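Local coordinates for protein glycerophosphodiester phosphodiesterase (Cytophaga hutchinsonii ATCC 33406, PDB 3CH0) that adopts a TIM-barrel fold as a single chain and belongs to the glycerophosphoryl diester phosphodiesterase family, at residues F9-H14 with G36-E41; R15-L20 with F29-L34; I137-E142 with V178-Y183; Q174-R179 with S194-T199. All blocks are in the same frame, centred on the assembly; numbering follows the deposited sequence.

Interaction 1: F9-H14 with G36-E41; sequences FDIQGH and GVTTLE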
# COMPACT_ATOMS: atom_id res chain seq x y z
N PHE A 9 -17.58 -4.68 -4.08
CA PHE A 9 -16.79 -4.32 -2.89
C PHE A 9 -15.30 -4.64 -3.13
O PHE A 9 -14.98 -5.72 -3.68
CB PHE A 9 -17.31 -5.12 -1.72
CG PHE A 9 -16.89 -4.58 -0.36
CD1 PHE A 9 -17.49 -3.46 0.18
CD2 PHE A 9 -15.87 -5.19 0.36
CE1 PHE A 9 -17.12 -3.00 1.44
CE2 PHE A 9 -15.51 -4.73 1.61
CZ PHE A 9 -16.12 -3.65 2.16
N ASP A 10 -14.43 -3.75 -2.66
CA ASP A 10 -12.98 -3.90 -2.89
C ASP A 10 -12.28 -4.44 -1.64
O ASP A 10 -12.06 -3.70 -0.69
CB ASP A 10 -12.40 -2.56 -3.31
CG ASP A 10 -10.99 -2.65 -3.77
OD1 ASP A 10 -10.41 -3.76 -3.77
OD2 ASP A 10 -10.45 -1.59 -4.16
N ILE A 11 -11.99 -5.74 -1.63
CA ILE A 11 -11.22 -6.40 -0.58
C ILE A 11 -9.73 -6.23 -0.93
O ILE A 11 -9.27 -6.82 -1.88
CB ILE A 11 -11.53 -7.91 -0.47
CG1 ILE A 11 -13.00 -8.11 -0.09
CG2 ILE A 11 -10.63 -8.59 0.54
CD1 ILE A 11 -13.49 -9.53 -0.31
N GLN A 12 -9.02 -5.42 -0.13
CA GLN A 12 -7.61 -5.10 -0.35
C GLN A 12 -6.75 -5.81 0.69
O GLN A 12 -6.93 -5.62 1.90
CB GLN A 12 -7.28 -3.61 -0.32
CG GLN A 12 -8.15 -2.79 -1.23
CD GLN A 12 -7.46 -1.51 -1.72
OE1 GLN A 12 -6.32 -1.23 -1.33
NE2 GLN A 12 -8.13 -0.77 -2.57
N GLY A 13 -5.78 -6.59 0.23
CA GLY A 13 -4.79 -7.19 1.12
C GLY A 13 -3.69 -6.21 1.43
O GLY A 13 -2.93 -5.83 0.54
N HIS A 14 -3.63 -5.72 2.69
CA HIS A 14 -2.68 -4.68 3.11
C HIS A 14 -1.26 -5.25 3.06
O HIS A 14 -0.98 -6.24 3.77
CB HIS A 14 -3.02 -4.20 4.54
CG HIS A 14 -2.24 -3.02 5.03
ND1 HIS A 14 -1.57 -3.02 6.24
CD2 HIS A 14 -2.05 -1.79 4.48
CE1 HIS A 14 -1.03 -1.82 6.42
NE2 HIS A 14 -1.32 -1.05 5.38
N GLY A 36 -8.08 -14.80 -2.99
CA GLY A 36 -9.08 -14.18 -3.81
C GLY A 36 -9.34 -12.72 -3.54
O GLY A 36 -10.42 -12.21 -3.88
N VAL A 37 -8.35 -12.00 -3.02
CA VAL A 37 -8.58 -10.58 -2.84
C VAL A 37 -8.88 -9.84 -4.13
O VAL A 37 -8.44 -10.25 -5.22
CB VAL A 37 -7.43 -9.87 -2.11
CG1 VAL A 37 -7.20 -10.57 -0.75
CG2 VAL A 37 -6.14 -9.80 -2.95
N THR A 38 -9.58 -8.72 -4.02
CA THR A 38 -9.85 -7.93 -5.18
C THR A 38 -8.55 -7.19 -5.64
O THR A 38 -8.30 -7.02 -6.83
CB THR A 38 -10.88 -6.84 -4.83
OG1 THR A 38 -11.97 -7.40 -4.11
CG2 THR A 38 -11.31 -6.08 -6.11
N THR A 39 -7.78 -6.74 -4.65
CA THR A 39 -6.68 -5.79 -4.84
C THR A 39 -5.50 -6.14 -3.95
O THR A 39 -5.69 -6.47 -2.74
CB THR A 39 -7.17 -4.40 -4.45
OG1 THR A 39 -8.31 -4.06 -5.27
CG2 THR A 39 -6.11 -3.27 -4.63
N LEU A 40 -4.32 -6.09 -4.53
CA LEU A 40 -3.08 -6.15 -3.76
C LEU A 40 -2.75 -4.70 -3.41
O LEU A 40 -2.61 -3.87 -4.31
CB LEU A 40 -1.97 -6.74 -4.58
CG LEU A 40 -2.23 -8.14 -5.18
CD1 LEU A 40 -1.03 -8.57 -6.05
CD2 LEU A 40 -2.45 -9.13 -4.05
N GLU A 41 -2.59 -4.43 -2.13
CA GLU A 41 -2.20 -3.14 -1.61
C GLU A 41 -0.70 -3.21 -1.20
O GLU A 41 -0.22 -4.22 -0.65
CB GLU A 41 -3.09 -2.72 -0.45
CG GLU A 41 -2.89 -1.29 0.07
CD GLU A 41 -1.65 -1.07 0.89
OE1 GLU A 41 -1.03 -2.01 1.47
OE2 GLU A 41 -1.24 0.10 1.05
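Glu41 buries the most surface in this contact, its side chain lying alongside that of His14 and pointing the same way. OE1 of Glu41 approaches the imidazole obliquely, 3.2 Å from CD2 of His14, with the ring and carboxylate planes 29° apart. With CG opposite the backbone N (chi1 -173°), a bend at chi2 brings the carboxylate beside the imidazole. The backbone N of Arg15 binds OE1 and the amide of Gln174 binds OE2, which limits rotation of the carboxylate. His14 has its own partners: Asp264 at ND1 and a bound citric acid at NE2.

Next to this pair the backbones join as parallel strands. Glu41 N donates to Gly13 O at 3.0 Å, Gly13 N donates to Thr39 O at 3.0 Å in a fairly straight bond (161° at the hydrogen), and Thr39 N reaches Ile11 O at 3.1 Å. Together with helix 26-35 the strands form a right-handed beta-alpha-beta crossover, a repeating element of the TIM barrel. Leu40 faces that helix, whereas Gln12 and Thr39 share the opposite, inward face.

Both backbone polar atoms of Ile11 are bonded across the contact. Its N donates to Thr38 OG1 at 3.0 Å, and its O takes a second, weak bond from Thr38 N; Ile11 CG2 rests against Val37. Thr39 OG1 donates to Asp10 OD1 at 2.6 Å, on the syn side and close to the carboxylate plane. Gln12 lies beside Thr39, CD 3.7 Å from CG2 of Thr39; its NE2 meets Asp10 OD2 from above the carboxylate, while OE1 receives a bond from Asn134.

Interaction 2: R15-L20 with F29-L34; sequences RGCRGL and FTKALL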
# COMPACT_ATOMS: atom_id res chain seq x y z
N ARG A 15 -0.39 -4.69 2.25
CA ARG A 15 0.95 -5.24 2.06
C ARG A 15 0.90 -6.69 1.68
O ARG A 15 1.71 -7.51 2.09
CB ARG A 15 1.85 -4.99 3.28
CG ARG A 15 1.78 -3.52 3.81
CD ARG A 15 2.72 -3.17 4.94
NE ARG A 15 2.29 -1.89 5.50
CZ ARG A 15 2.68 -1.43 6.66
NH1 ARG A 15 3.71 -1.97 7.31
NH2 ARG A 15 2.09 -0.36 7.12
N GLY A 16 -0.09 -6.97 0.85
CA GLY A 16 -0.41 -8.34 0.42
C GLY A 16 -1.23 -8.97 1.53
O GLY A 16 -2.43 -9.17 1.40
N CYS A 17 -0.60 -9.28 2.65
CA CYS A 17 -1.34 -9.81 3.80
C CYS A 17 -0.43 -9.84 5.02
O CYS A 17 -0.10 -10.89 5.54
CB CYS A 17 -1.96 -11.20 3.55
SG CYS A 17 -0.81 -12.44 2.99
N ARG A 18 -0.05 -8.68 5.50
CA ARG A 18 0.90 -8.58 6.65
C ARG A 18 0.54 -9.39 7.88
O ARG A 18 1.42 -9.89 8.60
CB ARG A 18 1.11 -7.12 7.05
CG ARG A 18 1.90 -6.91 8.36
CD ARG A 18 2.19 -5.42 8.58
NE ARG A 18 0.97 -4.64 8.74
CZ ARG A 18 0.89 -3.46 9.37
NH1 ARG A 18 1.97 -2.89 9.85
NH2 ARG A 18 -0.30 -2.88 9.52
N GLY A 19 -0.74 -9.53 8.16
CA GLY A 19 -1.13 -10.33 9.34
C GLY A 19 -0.75 -11.80 9.20
O GLY A 19 -0.60 -12.50 10.22
N LEU A 20 -0.64 -12.29 7.96
CA LEU A 20 -0.43 -13.71 7.70
C LEU A 20 0.99 -14.06 7.33
O LEU A 20 1.50 -15.14 7.68
CB LEU A 20 -1.33 -14.14 6.54
CG LEU A 20 -2.84 -13.81 6.70
CD1 LEU A 20 -3.65 -14.28 5.47
CD2 LEU A 20 -3.42 -14.36 8.02
N PHE A 29 1.94 -11.54 -1.44
CA PHE A 29 1.09 -11.20 -2.58
C PHE A 29 0.49 -12.45 -3.20
O PHE A 29 -0.65 -12.45 -3.58
CB PHE A 29 1.78 -10.40 -3.64
CG PHE A 29 2.27 -9.06 -3.13
CD1 PHE A 29 1.37 -8.17 -2.60
CD2 PHE A 29 3.61 -8.73 -3.14
CE1 PHE A 29 1.79 -6.95 -2.10
CE2 PHE A 29 4.05 -7.49 -2.62
CZ PHE A 29 3.10 -6.65 -2.09
N THR A 30 1.27 -13.51 -3.28
CA THR A 30 0.77 -14.78 -3.85
C THR A 30 -0.33 -15.38 -3.00
O THR A 30 -1.36 -15.75 -3.51
CB THR A 30 1.92 -15.78 -3.98
OG1 THR A 30 3.00 -15.22 -4.76
CG2 THR A 30 1.42 -17.09 -4.65
N LYS A 31 -0.15 -15.38 -1.67
CA LYS A 31 -1.20 -15.80 -0.76
C LYS A 31 -2.47 -14.98 -0.93
O LYS A 31 -3.58 -15.54 -0.97
CB LYS A 31 -0.68 -15.73 0.68
CG LYS A 31 -1.71 -15.97 1.77
CD LYS A 31 -2.18 -17.35 1.87
CE LYS A 31 -3.12 -17.48 3.07
NZ LYS A 31 -3.75 -18.83 3.08
N ALA A 32 -2.36 -13.65 -0.98
CA ALA A 32 -3.55 -12.83 -1.10
C ALA A 32 -4.25 -13.13 -2.44
O ALA A 32 -5.49 -13.14 -2.50
CB ALA A 32 -3.16 -11.32 -0.98
N LEU A 33 -3.48 -13.29 -3.50
CA LEU A 33 -4.01 -13.60 -4.83
C LEU A 33 -4.82 -14.90 -4.77
O LEU A 33 -5.98 -14.96 -5.17
CB LEU A 33 -2.86 -13.78 -5.83
CG LEU A 33 -2.27 -12.59 -6.56
CD1 LEU A 33 -0.71 -12.75 -6.76
CD2 LEU A 33 -2.95 -12.38 -7.90
N LEU A 34 -4.21 -15.90 -4.16
CA LEU A 34 -4.84 -17.22 -4.08
C LEU A 34 -6.05 -17.20 -3.16
O LEU A 34 -6.98 -18.00 -3.36
CB LEU A 34 -3.85 -18.25 -3.62
CG LEU A 34 -2.73 -18.58 -4.61
CD1 LEU A 34 -1.73 -19.52 -4.01
CD2 LEU A 34 -3.28 -19.14 -5.90
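The ring of Phe29 comes obliquely against the peptide between Arg15 and Gly16, with CE1 3.5 Å from Gly16 N and CD1 3.5 Å from Gly16 CA. Gly16 has a positive phi (81°), and with no side chain its backbone lies against the ring. Within the loop the guanidinium groups of Arg15 and Arg18 turn one face toward each other, each CZ displaced toward the rim of the other, CZ of Arg18 3.7 Å above the plane of Arg15. Salt bridges to Glu23 (Arg15) and Asp264 (Arg18) would help to balance the two positive charges; both arginines also bind glycerol, and Arg15 citric acid.

The rest is van der Waals packing, with no hydrogen bond between loop and helix. Ala32 CB lies 3.3 Å from Gly16 O. Cys17 SG, set between its backbone N and carbonyl carbon (chi1 55°), touches CG of Lys31 at 3.8 Å. Farther along the lysine, CE meets Leu20 CD1 at 4.0 Å, the two side chains crossing at about a right angle.

Residues 15-20 lead from strand 10-13 back across the flank of helix 26-35, whose Phe29 and Ala32 also cover Leu40 of strand 39-46, while Phe29 reaches Leu120 of helix 117-127.

Interaction 3: I137-E142 with V178-Y183; sequences IKSTVE and VRALEY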
# COMPACT_ATOMS: atom_id res chain seq x y z
N ILE A 137 2.87 5.66 -3.11
CA ILE A 137 4.09 6.44 -3.18
C ILE A 137 4.46 6.98 -1.83
O ILE A 137 3.77 7.88 -1.32
CB ILE A 137 4.03 7.54 -4.29
CG1 ILE A 137 4.05 6.79 -5.64
CG2 ILE A 137 5.19 8.52 -4.23
CD1 ILE A 137 4.45 7.58 -6.89
N LYS A 138 5.48 6.38 -1.24
CA LYS A 138 5.94 6.77 0.06
C LYS A 138 6.92 7.96 0.08
O LYS A 138 8.08 7.81 0.43
CB LYS A 138 6.57 5.54 0.76
CG LYS A 138 5.55 4.49 1.16
CD LYS A 138 4.69 4.93 2.35
CE LYS A 138 3.83 3.87 3.03
NZ LYS A 138 2.82 4.46 4.05
N SER A 139 6.40 9.13 -0.29
CA SER A 139 7.17 10.37 -0.35
C SER A 139 6.71 11.29 0.78
O SER A 139 5.51 11.28 1.18
CB SER A 139 7.01 11.08 -1.71
OG SER A 139 5.63 11.32 -1.98
N THR A 140 7.65 12.10 1.25
CA THR A 140 7.36 13.22 2.11
C THR A 140 8.28 14.38 1.68
O THR A 140 9.35 14.17 1.12
CB THR A 140 7.61 12.95 3.61
OG1 THR A 140 9.01 12.91 3.89
CG2 THR A 140 6.92 11.65 4.08
N VAL A 141 7.81 15.59 1.92
CA VAL A 141 8.58 16.79 1.59
C VAL A 141 9.98 16.76 2.17
O VAL A 141 10.93 17.13 1.52
CB VAL A 141 7.85 18.08 2.08
CG1 VAL A 141 8.73 19.33 1.88
CG2 VAL A 141 6.52 18.21 1.38
N GLU A 142 10.07 16.33 3.43
CA GLU A 142 11.35 16.32 4.13
C GLU A 142 12.29 15.28 3.56
O GLU A 142 13.52 15.41 3.72
CB GLU A 142 11.13 16.08 5.62
CG GLU A 142 10.33 17.20 6.34
CD GLU A 142 8.78 17.14 6.23
OE1 GLU A 142 8.19 16.16 5.68
OE2 GLU A 142 8.14 18.09 6.79
N VAL A 178 0.17 15.13 -0.99
CA VAL A 178 -0.63 15.83 -1.99
C VAL A 178 0.16 16.21 -3.24
O VAL A 178 -0.38 16.30 -4.32
CB VAL A 178 -1.36 17.04 -1.37
CG1 VAL A 178 -2.44 16.55 -0.39
CG2 VAL A 178 -0.38 18.03 -0.72
N ARG A 179 1.46 16.41 -3.10
CA ARG A 179 2.30 16.78 -4.25
C ARG A 179 2.34 15.64 -5.24
O ARG A 179 2.39 15.86 -6.47
CB ARG A 179 3.73 17.06 -3.81
CG ARG A 179 3.90 18.17 -2.72
CD ARG A 179 5.34 18.33 -2.29
NE ARG A 179 5.89 17.03 -1.85
CZ ARG A 179 7.18 16.71 -1.82
NH1 ARG A 179 8.10 17.60 -2.16
NH2 ARG A 179 7.56 15.48 -1.49
N ALA A 180 2.48 14.41 -4.74
CA ALA A 180 2.53 13.25 -5.63
C ALA A 180 1.14 13.09 -6.31
O ALA A 180 1.05 12.81 -7.52
CB ALA A 180 2.87 11.97 -4.84
N LEU A 181 0.03 13.32 -5.58
CA LEU A 181 -1.30 13.23 -6.19
C LEU A 181 -1.50 14.30 -7.30
O LEU A 181 -2.04 14.02 -8.35
CB LEU A 181 -2.38 13.26 -5.14
CG LEU A 181 -2.31 12.18 -4.08
CD1 LEU A 181 -3.33 12.46 -2.96
CD2 LEU A 181 -2.48 10.80 -4.73
N GLU A 182 -1.05 15.52 -7.01
CA GLU A 182 -1.19 16.59 -8.02
C GLU A 182 -0.40 16.26 -9.27
O GLU A 182 -0.85 16.49 -10.42
CB GLU A 182 -0.75 17.95 -7.46
CG GLU A 182 -1.63 18.48 -6.36
CD GLU A 182 -3.00 18.96 -6.75
OE1 GLU A 182 -3.37 19.02 -7.95
OE2 GLU A 182 -3.77 19.33 -5.80
N TYR A 183 0.83 15.80 -9.09
CA TYR A 183 1.72 15.45 -10.21
C TYR A 183 1.10 14.35 -11.05
O TYR A 183 1.02 14.40 -12.29
CB TYR A 183 3.09 15.02 -9.70
CG TYR A 183 4.02 14.67 -10.83
CD1 TYR A 183 4.71 15.65 -11.48
CD2 TYR A 183 4.12 13.36 -11.29
CE1 TYR A 183 5.55 15.37 -12.55
CE2 TYR A 183 4.99 13.04 -12.35
CZ TYR A 183 5.69 14.06 -12.99
OH TYR A 183 6.54 13.81 -14.06
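What stands out is that the guanidinium of Arg179 turns a flat face to Val141, while no clear hydrogen bond joins the two segments. CG2 of Val141 stands over one face, offset toward the rim, 3.5 Å from NE of Arg179. The side chains cross at about a right angle. Val141 N lies over a face of the guanidinium too, 3.4 Å from NH2 of Arg179, but both are donors and cannot bond to each other. A bend at chi3 (-55°) turns the end of the arginine, and its salt bridges go to Asp144 at NH1 and to Asp177, just before the helix, which is bound by NE and NH2.

The contact spans two neighbouring beta-alpha units of the TIM barrel. Residues 137-142 leave the C-terminal end of strand 132-137, the end at which TIM barrels carry their active-site loops, and touch the first turn of helix 178-187, which follows the next strand, 171-175.

Deeper in, Ala180 CB packs against two residues: it lies 4.2 Å from CG2 of Ile137 and 4.0 Å from OG of Ser139, whose hydroxyl sits between its backbone N and carbonyl carbon (chi1 56°) and bonds to Asp177. Between Ile137 and Ser139, Lys138 centres an inverse gamma turn, with a weak bond from Ser139 N to Ile137 O; the lysine side chain is directed to Glu136 and a bound citric acid.

Interaction 4: Q174-R179 with S194-T199; sequences QSFDVR and SYLVET. With EDO (1,2-ethanediol), chain D.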
# COMPACT_ATOMS: atom_id res chain seq x y z
N GLN A 174 -1.89 5.54 -4.67
CA GLN A 174 -2.31 6.15 -3.42
C GLN A 174 -1.17 6.89 -2.80
O GLN A 174 -0.00 6.57 -2.99
CB GLN A 174 -2.87 5.16 -2.41
CG GLN A 174 -1.88 4.09 -2.04
CD GLN A 174 -2.37 3.01 -1.07
OE1 GLN A 174 -3.26 3.25 -0.24
NE2 GLN A 174 -1.67 1.84 -1.07
N SER A 175 -1.48 7.99 -2.10
CA SER A 175 -0.43 8.68 -1.37
C SER A 175 -1.02 9.59 -0.31
O SER A 175 -2.12 10.11 -0.46
CB SER A 175 0.48 9.52 -2.29
OG SER A 175 1.67 9.93 -1.64
N PHE A 176 -0.24 9.79 0.76
CA PHE A 176 -0.52 10.87 1.69
C PHE A 176 -0.04 12.21 1.16
O PHE A 176 -0.43 13.29 1.71
CB PHE A 176 0.22 10.65 3.01
CG PHE A 176 -0.38 9.62 3.89
CD1 PHE A 176 -1.46 9.92 4.71
CD2 PHE A 176 0.14 8.38 3.97
CE1 PHE A 176 -2.02 8.96 5.52
CE2 PHE A 176 -0.42 7.43 4.82
CZ PHE A 176 -1.53 7.73 5.56
N ASP A 177 0.92 12.17 0.23
CA ASP A 177 1.68 13.36 -0.22
C ASP A 177 0.85 14.01 -1.31
O ASP A 177 0.81 13.51 -2.42
CB ASP A 177 3.05 12.95 -0.74
CG ASP A 177 3.96 14.12 -1.02
OD1 ASP A 177 3.47 15.28 -1.07
OD2 ASP A 177 5.15 13.86 -1.18
N VAL A 178 0.17 15.13 -0.99
CA VAL A 178 -0.63 15.83 -1.99
C VAL A 178 0.16 16.21 -3.24
O VAL A 178 -0.38 16.30 -4.32
CB VAL A 178 -1.36 17.04 -1.37
CG1 VAL A 178 -2.44 16.55 -0.39
CG2 VAL A 178 -0.38 18.03 -0.72
N ARG A 179 1.46 16.41 -3.10
CA ARG A 179 2.30 16.78 -4.25
C ARG A 179 2.34 15.64 -5.24
O ARG A 179 2.39 15.86 -6.47
CB ARG A 179 3.73 17.06 -3.81
CG ARG A 179 3.90 18.17 -2.72
CD ARG A 179 5.34 18.33 -2.29
NE ARG A 179 5.89 17.03 -1.85
CZ ARG A 179 7.18 16.71 -1.82
NH1 ARG A 179 8.10 17.60 -2.16
NH2 ARG A 179 7.56 15.48 -1.49
N SER A 194 -5.94 7.50 -5.14
CA SER A 194 -6.48 7.43 -3.84
C SER A 194 -5.75 8.37 -2.86
O SER A 194 -4.51 8.36 -2.74
CB SER A 194 -6.35 6.00 -3.31
OG SER A 194 -6.76 5.95 -1.91
N TYR A 195 -6.56 9.19 -2.16
CA TYR A 195 -6.06 10.14 -1.23
C TYR A 195 -6.11 9.59 0.20
O TYR A 195 -7.17 9.35 0.78
CB TYR A 195 -7.00 11.37 -1.33
CG TYR A 195 -6.76 12.53 -0.43
CD1 TYR A 195 -5.47 12.89 -0.04
CD2 TYR A 195 -7.81 13.38 -0.12
CE1 TYR A 195 -5.25 14.03 0.74
CE2 TYR A 195 -7.62 14.50 0.63
CZ TYR A 195 -6.36 14.84 1.05
OH TYR A 195 -6.09 15.99 1.81
N LEU A 196 -4.92 9.32 0.71
CA LEU A 196 -4.72 8.83 2.05
C LEU A 196 -4.75 9.99 3.03
O LEU A 196 -4.07 11.00 2.84
CB LEU A 196 -3.40 8.09 2.20
CG LEU A 196 -3.31 6.76 1.48
CD1 LEU A 196 -1.87 6.22 1.36
CD2 LEU A 196 -4.20 5.76 2.24
N VAL A 197 -5.55 9.82 4.08
CA VAL A 197 -5.77 10.84 5.10
C VAL A 197 -5.65 10.23 6.48
O VAL A 197 -6.26 9.23 6.79
CB VAL A 197 -7.16 11.52 4.94
CG1 VAL A 197 -7.42 12.45 6.19
CG2 VAL A 197 -7.18 12.21 3.59
N GLU A 198 -4.85 10.88 7.31
CA GLU A 198 -4.72 10.44 8.73
C GLU A 198 -4.85 11.56 9.78
O GLU A 198 -4.64 11.29 10.95
CB GLU A 198 -3.43 9.64 8.95
CG GLU A 198 -2.19 10.40 8.83
CD GLU A 198 -0.97 9.54 9.10
OE1 GLU A 198 -1.12 8.39 9.59
OE2 GLU A 198 0.13 10.05 8.81
N THR A 199 -5.13 12.79 9.37
CA THR A 199 -5.14 13.92 10.29
C THR A 199 -6.59 14.25 10.62
O THR A 199 -7.53 13.92 9.92
CB THR A 199 -4.43 15.14 9.64
OG1 THR A 199 -5.00 15.35 8.36
CG2 THR A 199 -2.96 14.87 9.50
C1 EDO D . -6.36 9.45 13.04
O1 EDO D . -5.98 10.82 13.25
C2 EDO D . -5.62 8.56 14.02
O2 EDO D . -6.09 7.24 14.09
O HOH W 1 -5.91 3.80 -0.53
O HOH W 2 -2.72 13.35 3.31
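Phe176 supplies the aromatic contacts, with Leu196 over one face and Glu198 over the other. CB of Leu196 makes a CH-pi contact, 3.6 Å from the centroid of the Phe176 ring and 9° off its normal. With CG of Glu198 between its backbone N and carbonyl carbon (chi1 68°), the extended chain carries the carboxylate toward the rim of the opposite face, its plane 34° from that of the ring. Apolar packing continues where Val178 CG1 runs beside Tyr195, 3.9 Å from CE1.

Among the backbone bonds, Ser175 N donates to Ser194 O at 3.1 Å, and Leu196 N donates to Ser175 O at 3.1 Å. These form a parallel pairing in which Gln174 and Ser194 share one face. One water bridges those two side chains, 2.7 Å from Gln174 OE1 and bound to Ser194 OG, while NE2 of Gln174 donates to Glu41; a second water donates to both Phe176 O and Leu196 O just past the end of strand 171-175. Beyond strand 192-197 a bound 1,2-ethanediol donates to Glu198 O.

Polar side chains then start the helix. Ser175 OG accepts from Asp177 N, an ST turn, and Asp177 is the N-cap, its OD1 taking Arg179 N. Arg179 returns side-on through NE and NH2, NH2 lying 2.9 Å from Asp177 OD2 in a salt bridge.

In the barrel, strand 171-175 lies between strands 132-137 and 192-197. Helix 178-187 completes the beta-alpha-beta unit on the outside, where Leu181 packs on Ser175 and Tyr195, while strand 216-219 continues the sheet beyond 192-197.

The four contacts form two groups around one barrel. Interactions 1 and 2 belong to the first beta-alpha-beta unit, about 9 Å between centres; the loop and helix of interaction 2 fall, in chain order, between the strands of interaction 1. Interactions 3 and 4, about 8 Å between centres, follow later and share helix 178-187, including Val178 and Arg179. Interactions 1 and 3 lie on opposite sides of the chain's centre, about 23 Å between centres. The groups still meet: the curled sheet contains the strands of interactions 1 and 4, about 19 Å between centres, and Glu41 binds Gln174 within the barrel interior, so sequence-distant units contribute to one common interior.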